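Local coordinates for Xcc1710-like domain-containing protein (Bordetella parapertussis 12822, PDB 3CPK) that is of unknown function but belongs to the DUF498/DUF598 family of small alpha/beta proteins with an Xcc1710-like domain, at residues A10-T15 against G39-W44; A50-S55 against V94-R99. All coordinates share one frame; numbering follows the deposited sequence.

Interaction 1 of 2, residues A10-T15 against G39-W44; sequences ALNTVT and GPVASW
Asn12 reaches across to Gly39 with its amide nitrogen, and this one side chain does nearly all the polar work of the contact. ND2 donates to the carbonyl of Gly39, with 2.9 Å from Asn12 ND2 to Gly39 O and an N-H...O angle of 157°. The acceptor lies close to the plane of the amide, but on the carbonyl's side the approach is less regular: ND2 stands above the Gly39 carbonyl plane, 49° out of it. CG is anti to the carbonyl carbon of Asn12 (chi1 -73°), which swings the amide over toward the 39-44 segment.

A water closes a small ring here. It donates to Asn12 OD1 at 2.6 Å and, over a longer 3.2 Å, to Gly39 O, so the glycine carbonyl receives both the amide and the water, and the two ends of the amide are tied to the same peptide, one directly and one through solvent. ND2 also bonds Ala36 O, so both its hydrogens can be used and the rotation of the amide is fixed.

Van der Waals contact is slight: the CG2 methyl of Val41 lies by the oxygen end of the amide, with 3.9 Å from Val41 CG2 to Asn12 OD1.

Around this pair, Asn12 and Val41 both rest on Phe35 of strand 33-35, and Val41 also touches Val24 of strand 21-24. The contact thus joins the N-terminal lead-in to strand 14-18, packed on helix 123-135 through Thr13 and Val14, to the turn entering edge strand 42-43 of the mixed sheet.

Interaction 2 of 2, residues A50-S55 against V94-R99; sequences ADITAS and VGTGRR
Ile52 packs its outermost methyl against Val94 and Thr96, a small hydrophobic contact within the alpha/beta arrangement of this domain: the turn leading into helix 54-61 lies against the C-terminal end of strand 91-95, which runs inside the five-stranded mixed sheet, between strands 140-144 and 117-121. All three residues are buried, and only their methyl groups meet.

Ile52 carries the first segment's share. The bond from CA to CB of Ile52 points toward the 94-99 segment, and chi2, extended at 169°, carries CD1 on as the leading atom. There CD1 sits 4.4 Å from Val94 CG1 and, by an equal 4.4 Å, from Thr96 CG2, bridging Val94 and Thr96, two positions apart along the chain. These are loose van der Waals distances, and Val46, Leu103, Leu145 and Leu57 also pack on Ile52; Leu57, on helix 54-61, touches Val94 as well.

On the strand side Val94 presents CG1, which is anti to the backbone N (chi1 -176°) and extends toward Ile52. Thr96 divides its two branches: CG2 goes to the isoleucine, while the hydroxyl serves the chain beyond the strand. Gly95 lies between them and bonds through its backbone to Ala143, in strand 140-144, and to Leu145 just after it, in the same chain.

One residue after Ile52, Thr53 takes the N-cap position of helix 54-61, and its OG1 accepts from the backbone N of Leu56.

The turn after the strand is closed by Thr96 itself, whose OG1 donates to Arg99 O at 2.8 Å, lying in the carbonyl plane and on a lone pair, with a C=O...OG1 angle of 136°.

Overall arrangement
From the N terminus, the chain passes through 10-15 and makes the three strands 14-18, 21-24 and 27-29, then strand 33-35, before 39-44 closes interaction 1 around that largely beta stretch. Interaction 2 opens afterwards, at 50-55, and closes at 94-99 across a longer loop that contains helix 54-61 and an unmodelled part, 65-87. The two are therefore in series, neither nested nor crossed, with centres about 18 Å apart on opposite sides of the chain's centre. Both reach the mixed sheet: interaction 1 at its edge strand 42-43, interaction 2 at the inner strand 91-95. Trp44 joins them, its CH2 lying 4.2 Å from Ile52 CG1.

Interaction 1 of 2, residues A10-T15 against G39-W44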
ATOM      1  N   ALA A  10      -5.391   7.561  16.522  1.00 32.41           N
ATOM      2  CA  ALA A  10      -5.219   8.343  15.297  1.00 28.95           C
ATOM      3  C   ALA A  10      -4.865   7.392  14.147  1.00 29.82           C
ATOM      4  O   ALA A  10      -4.158   6.401  14.336  1.00 30.47           O
ATOM      5  CB  ALA A  10      -4.144   9.375  15.470  1.00 26.71           C
ATOM      6  N   LEU A  11      -5.367   7.696  12.952  1.00 28.57           N
ATOM      7  CA  LEU A  11      -5.123   6.865  11.783  1.00 28.85           C
ATOM      8  C   LEU A  11      -4.025   7.377  10.856  1.00 29.89           C
ATOM      9  O   LEU A  11      -3.819   8.584  10.714  1.00 29.93           O
ATOM     10  CB  LEU A  11      -6.418   6.711  10.972  1.00 29.70           C
ATOM     11  CG  LEU A  11      -7.601   5.838  11.427  1.00 28.46           C
ATOM     12  CD1 LEU A  11      -7.264   5.014  12.672  1.00 24.84           C
ATOM     13  CD2 LEU A  11      -8.796   6.734  11.664  1.00 31.43           C
ATOM     14  N   ASN A  12      -3.329   6.441  10.216  1.00 28.93           N
ATOM     15  CA  ASN A  12      -2.277   6.781   9.279  1.00 29.72           C
ATOM     16  C   ASN A  12      -2.883   7.431   8.037  1.00 28.39           C
ATOM     17  O   ASN A  12      -3.774   6.886   7.368  1.00 25.81           O
ATOM     18  CB  ASN A  12      -1.461   5.541   8.893  1.00 30.79           C
ATOM     19  CG  ASN A  12      -0.549   5.074  10.019  1.00 29.40           C
ATOM     20  OD1 ASN A  12       0.116   5.885  10.673  1.00 24.62           O
ATOM     21  ND2 ASN A  12      -0.503   3.762  10.242  1.00 23.32           N
ATOM     22  N   THR A  13      -2.359   8.606   7.731  1.00 28.69           N
ATOM     23  CA  THR A  13      -2.839   9.400   6.636  1.00 29.93           C
ATOM     24  C   THR A  13      -1.736   9.904   5.718  1.00 29.55           C
ATOM     25  O   THR A  13      -0.724  10.446   6.183  1.00 29.48           O
ATOM     26  CB  THR A  13      -3.614  10.589   7.219  1.00 30.05           C
ATOM     27  OG1 THR A  13      -4.676  10.083   8.041  1.00 35.05           O
ATOM     28  CG2 THR A  13      -4.184  11.470   6.122  1.00 32.46           C
ATOM     29  N   VAL A  14      -1.935   9.706   4.415  1.00 28.86           N
ATOM     30  CA  VAL A  14      -0.994  10.177   3.418  1.00 29.57           C
ATOM     31  C   VAL A  14      -1.181  11.692   3.392  1.00 32.98           C
ATOM     32  O   VAL A  14      -2.195  12.211   2.920  1.00 33.21           O
ATOM     33  CB  VAL A  14      -1.297   9.588   2.033  1.00 31.85           C
ATOM     34  CG1 VAL A  14      -0.591  10.401   0.961  1.00 30.44           C
ATOM     35  CG2 VAL A  14      -0.838   8.136   1.975  1.00 28.17           C
ATOM     36  N   THR A  15      -0.188  12.393   3.918  1.00 35.77           N
ATOM     37  CA  THR A  15      -0.219  13.845   4.033  1.00 38.30           C
ATOM     38  C   THR A  15       0.051  14.646   2.754  1.00 38.83           C
ATOM     39  O   THR A  15      -0.610  15.640   2.483  1.00 37.38           O
ATOM     40  CB  THR A  15       0.775  14.293   5.124  1.00 37.10           C
ATOM     41  OG1 THR A  15       0.301  13.857   6.401  1.00 41.60           O
ATOM     42  CG2 THR A  15       0.904  15.798   5.137  1.00 45.77           C
ATOM     43  N   GLY A  39      -1.652   1.118  13.377  1.00 33.91           N
ATOM     44  CA  GLY A  39      -0.342   0.488  13.386  1.00 32.01           C
ATOM     45  C   GLY A  39       0.766   1.397  12.890  1.00 33.17           C
ATOM     46  O   GLY A  39       0.531   2.573  12.627  1.00 32.76           O
ATOM     47  N   PRO A  40       1.997   0.877  12.759  1.00 33.14           N
ATOM     48  CA  PRO A  40       3.127   1.677  12.289  1.00 32.97           C
ATOM     49  C   PRO A  40       3.192   1.689  10.769  1.00 34.70           C
ATOM     50  O   PRO A  40       2.551   0.866  10.098  1.00 31.70           O
ATOM     51  CB  PRO A  40       4.350   0.952  12.875  1.00 32.66           C
ATOM     52  CG  PRO A  40       3.776   0.029  13.940  1.00 34.44           C
ATOM     53  CD  PRO A  40       2.471  -0.394  13.329  1.00 35.32           C
ATOM     54  N   VAL A  41       3.970   2.632  10.242  1.00 33.78           N
ATOM     55  CA  VAL A  41       4.195   2.732   8.815  1.00 35.77           C
ATOM     56  C   VAL A  41       5.434   1.882   8.648  1.00 38.21           C
ATOM     57  O   VAL A  41       6.535   2.320   8.975  1.00 40.66           O
ATOM     58  CB  VAL A  41       4.540   4.150   8.388  1.00 33.03           C
ATOM     59  CG1 VAL A  41       4.860   4.165   6.908  1.00 30.77           C
ATOM     60  CG2 VAL A  41       3.390   5.081   8.722  1.00 34.60           C
ATOM     61  N   ALA A  42       5.266   0.662   8.156  1.00 38.78           N
ATOM     62  CA  ALA A  42       6.406  -0.230   8.009  1.00 39.87           C
ATOM     63  C   ALA A  42       7.147  -0.087   6.692  1.00 40.59           C
ATOM     64  O   ALA A  42       6.576   0.358   5.695  1.00 38.27           O
ATOM     65  CB  ALA A  42       5.952  -1.676   8.183  1.00 41.53           C
ATOM     66  N   SER A  43       8.427  -0.464   6.700  1.00 40.59           N
ATOM     67  CA  SER A  43       9.237  -0.440   5.492  1.00 43.17           C
ATOM     68  C   SER A  43       8.949  -1.719   4.753  1.00 42.61           C
ATOM     69  O   SER A  43       8.817  -2.821   5.300  1.00 43.18           O
ATOM     70  CB  SER A  43      10.732  -0.337   5.830  1.00 42.56           C
ATOM     71  OG  SER A  43      11.126  -1.359   6.726  1.00 46.16           O
ATOM     72  N   TRP A  44       8.908  -1.585   3.424  1.00 40.25           N
ATOM     73  CA  TRP A  44       8.581  -2.702   2.602  1.00 39.72           C
ATOM     74  C   TRP A  44       9.771  -2.937   1.679  1.00 43.21           C
ATOM     75  O   TRP A  44      10.083  -2.081   0.854  1.00 44.01           O
ATOM     76  CB  TRP A  44       7.310  -2.330   1.850  1.00 37.90           C
ATOM     77  CG  TRP A  44       6.645  -3.423   1.133  1.00 35.34           C
ATOM     78  CD1 TRP A  44       6.417  -4.686   1.587  1.00 35.62           C
ATOM     79  CD2 TRP A  44       6.072  -3.352  -0.175  1.00 35.46           C
ATOM     80  NE1 TRP A  44       5.743  -5.416   0.632  1.00 36.76           N
ATOM     81  CE2 TRP A  44       5.528  -4.622  -0.464  1.00 31.84           C
ATOM     82  CE3 TRP A  44       5.984  -2.337  -1.145  1.00 30.57           C
ATOM     83  CZ2 TRP A  44       4.886  -4.905  -1.669  1.00 28.06           C
ATOM     84  CZ3 TRP A  44       5.343  -2.620  -2.347  1.00 29.03           C
ATOM     85  CH2 TRP A  44       4.813  -3.897  -2.601  1.00 32.52           C
TER
HETATM   86  O   HOH W   1       1.684   5.578  12.680  1.00 44.38           O

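Interaction 2 of 2, residues A50-S55 against V94-R99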
ATOM      1  N   ALA A  50       9.133  -4.743 -10.435  1.00 51.35           N
ATOM      2  CA  ALA A  50       9.615  -5.993 -11.018  1.00 51.70           C
ATOM      3  C   ALA A  50       9.942  -7.055  -9.971  1.00 52.87           C
ATOM      4  O   ALA A  50       9.781  -8.250 -10.226  1.00 54.90           O
ATOM      5  CB  ALA A  50      10.837  -5.723 -11.892  1.00 50.93           C
ATOM      6  N   ASP A  51      10.405  -6.621  -8.802  1.00 51.77           N
ATOM      7  CA  ASP A  51      10.723  -7.559  -7.741  1.00 54.86           C
ATOM      8  C   ASP A  51       9.608  -7.692  -6.706  1.00 54.79           C
ATOM      9  O   ASP A  51       9.863  -7.980  -5.536  1.00 56.35           O
ATOM     10  CB  ASP A  51      12.050  -7.220  -7.016  1.00 58.17           C
ATOM     11  CG  ASP A  51      12.689  -5.914  -7.467  1.00 61.38           C
ATOM     12  OD1 ASP A  51      12.700  -4.951  -6.662  1.00 62.62           O
ATOM     13  OD2 ASP A  51      13.205  -5.858  -8.606  1.00 62.59           O
ATOM     14  N   ILE A  52       8.370  -7.484  -7.143  1.00 53.55           N
ATOM     15  CA  ILE A  52       7.212  -7.613  -6.266  1.00 51.77           C
ATOM     16  C   ILE A  52       6.731  -9.053  -6.355  1.00 53.75           C
ATOM     17  O   ILE A  52       6.439  -9.550  -7.446  1.00 54.49           O
ATOM     18  CB  ILE A  52       6.067  -6.668  -6.699  1.00 51.64           C
ATOM     19  CG1 ILE A  52       6.397  -5.231  -6.276  1.00 50.68           C
ATOM     20  CG2 ILE A  52       4.749  -7.128  -6.088  1.00 48.66           C
ATOM     21  CD1 ILE A  52       5.483  -4.181  -6.868  1.00 38.59           C
ATOM     22  N   THR A  53       6.643  -9.719  -5.209  1.00 54.92           N
ATOM     23  CA  THR A  53       6.223 -11.118  -5.167  1.00 55.92           C
ATOM     24  C   THR A  53       5.051 -11.331  -4.213  1.00 56.16           C
ATOM     25  O   THR A  53       4.874 -10.576  -3.259  1.00 57.04           O
ATOM     26  CB  THR A  53       7.379 -12.017  -4.697  1.00 55.82           C
ATOM     27  OG1 THR A  53       7.404 -12.048  -3.266  1.00 56.39           O
ATOM     28  CG2 THR A  53       8.710 -11.468  -5.192  1.00 59.88           C
ATOM     29  N   ALA A  54       4.258 -12.365  -4.475  1.00 56.59           N
ATOM     30  CA  ALA A  54       3.109 -12.689  -3.636  1.00 54.96           C
ATOM     31  C   ALA A  54       3.547 -12.761  -2.185  1.00 53.53           C
ATOM     32  O   ALA A  54       2.797 -12.399  -1.280  1.00 55.14           O
ATOM     33  CB  ALA A  54       2.515 -14.020  -4.059  1.00 57.70           C
ATOM     34  N   SER A  55       4.769 -13.234  -1.971  1.00 51.63           N
ATOM     35  CA  SER A  55       5.321 -13.352  -0.630  1.00 52.00           C
ATOM     36  C   SER A  55       5.442 -11.965  -0.003  1.00 51.10           C
ATOM     37  O   SER A  55       5.204 -11.775   1.187  1.00 52.27           O
ATOM     38  CB  SER A  55       6.694 -14.023  -0.693  1.00 52.24           C
ATOM     39  OG  SER A  55       7.200 -14.262   0.605  1.00 52.45           O
ATOM     40  N   VAL A  94      -1.684  -1.380  -4.145  1.00 32.18           N
ATOM     41  CA  VAL A  94      -0.265  -1.462  -4.430  1.00 31.10           C
ATOM     42  C   VAL A  94       0.166  -0.342  -5.383  1.00 32.83           C
ATOM     43  O   VAL A  94      -0.289  -0.269  -6.534  1.00 31.97           O
ATOM     44  CB  VAL A  94       0.102  -2.828  -5.030  1.00 30.97           C
ATOM     45  CG1 VAL A  94       1.624  -2.923  -5.225  1.00 27.07           C
ATOM     46  CG2 VAL A  94      -0.389  -3.931  -4.110  1.00 27.62           C
ATOM     47  N   GLY A  95       1.020   0.545  -4.869  1.00 33.43           N
ATOM     48  CA  GLY A  95       1.538   1.654  -5.654  1.00 31.59           C
ATOM     49  C   GLY A  95       2.818   1.210  -6.321  1.00 33.47           C
ATOM     50  O   GLY A  95       3.846   1.060  -5.674  1.00 35.24           O
ATOM     51  N   THR A  96       2.749   0.988  -7.624  1.00 35.58           N
ATOM     52  CA  THR A  96       3.889   0.516  -8.393  1.00 33.79           C
ATOM     53  C   THR A  96       4.758   1.639  -8.925  1.00 34.36           C
ATOM     54  O   THR A  96       5.404   1.511  -9.968  1.00 37.94           O
ATOM     55  CB  THR A  96       3.412  -0.381  -9.555  1.00 33.87           C
ATOM     56  OG1 THR A  96       2.535   0.354 -10.426  1.00 27.43           O
ATOM     57  CG2 THR A  96       2.661  -1.574  -8.989  1.00 30.14           C
ATOM     58  N   GLY A  97       4.778   2.746  -8.195  1.00 32.37           N
ATOM     59  CA  GLY A  97       5.591   3.864  -8.619  1.00 29.41           C
ATOM     60  C   GLY A  97       4.930   4.854  -9.560  1.00 29.55           C
ATOM     61  O   GLY A  97       3.729   5.119  -9.505  1.00 31.10           O
ATOM     62  N   ARG A  98       5.746   5.390 -10.451  1.00 30.09           N
ATOM     63  CA  ARG A  98       5.325   6.412 -11.399  1.00 30.54           C
ATOM     64  C   ARG A  98       4.190   6.053 -12.342  1.00 29.86           C
ATOM     65  O   ARG A  98       3.415   6.919 -12.745  1.00 28.63           O
ATOM     66  CB  ARG A  98       6.544   6.836 -12.176  1.00 31.81           C
ATOM     67  CG  ARG A  98       6.406   7.993 -13.122  1.00 38.31           C
ATOM     68  CD  ARG A  98       7.671   7.925 -13.937  1.00 53.41           C
ATOM     69  NE  ARG A  98       8.183   6.559 -13.793  1.00 54.04           N
ATOM     70  CZ  ARG A  98       9.378   6.141 -14.187  1.00 49.02           C
ATOM     71  NH1 ARG A  98      10.217   6.987 -14.774  1.00 46.88           N
ATOM     72  NH2 ARG A  98       9.745   4.883 -13.962  1.00 51.23           N
ATOM     73  N   ARG A  99       4.099   4.784 -12.710  1.00 27.65           N
ATOM     74  CA  ARG A  99       3.029   4.350 -13.584  1.00 29.96           C
ATOM     75  C   ARG A  99       2.518   3.020 -13.092  1.00 33.12           C
ATOM     76  O   ARG A  99       3.146   2.371 -12.253  1.00 31.11           O
ATOM     77  CB  ARG A  99       3.519   4.219 -15.030  1.00 30.97           C
ATOM     78  CG  ARG A  99       3.187   5.417 -15.889  1.00 39.17           C
ATOM     79  CD  ARG A  99       3.706   5.274 -17.301  1.00 48.36           C
ATOM     80  NE  ARG A  99       5.161   5.199 -17.324  1.00 51.28           N
ATOM     81  CZ  ARG A  99       5.844   4.088 -17.577  1.00 60.33           C
ATOM     82  NH1 ARG A  99       5.198   2.953 -17.833  1.00 57.49           N
ATOM     83  NH2 ARG A  99       7.174   4.111 -17.570  1.00 56.55           N
TER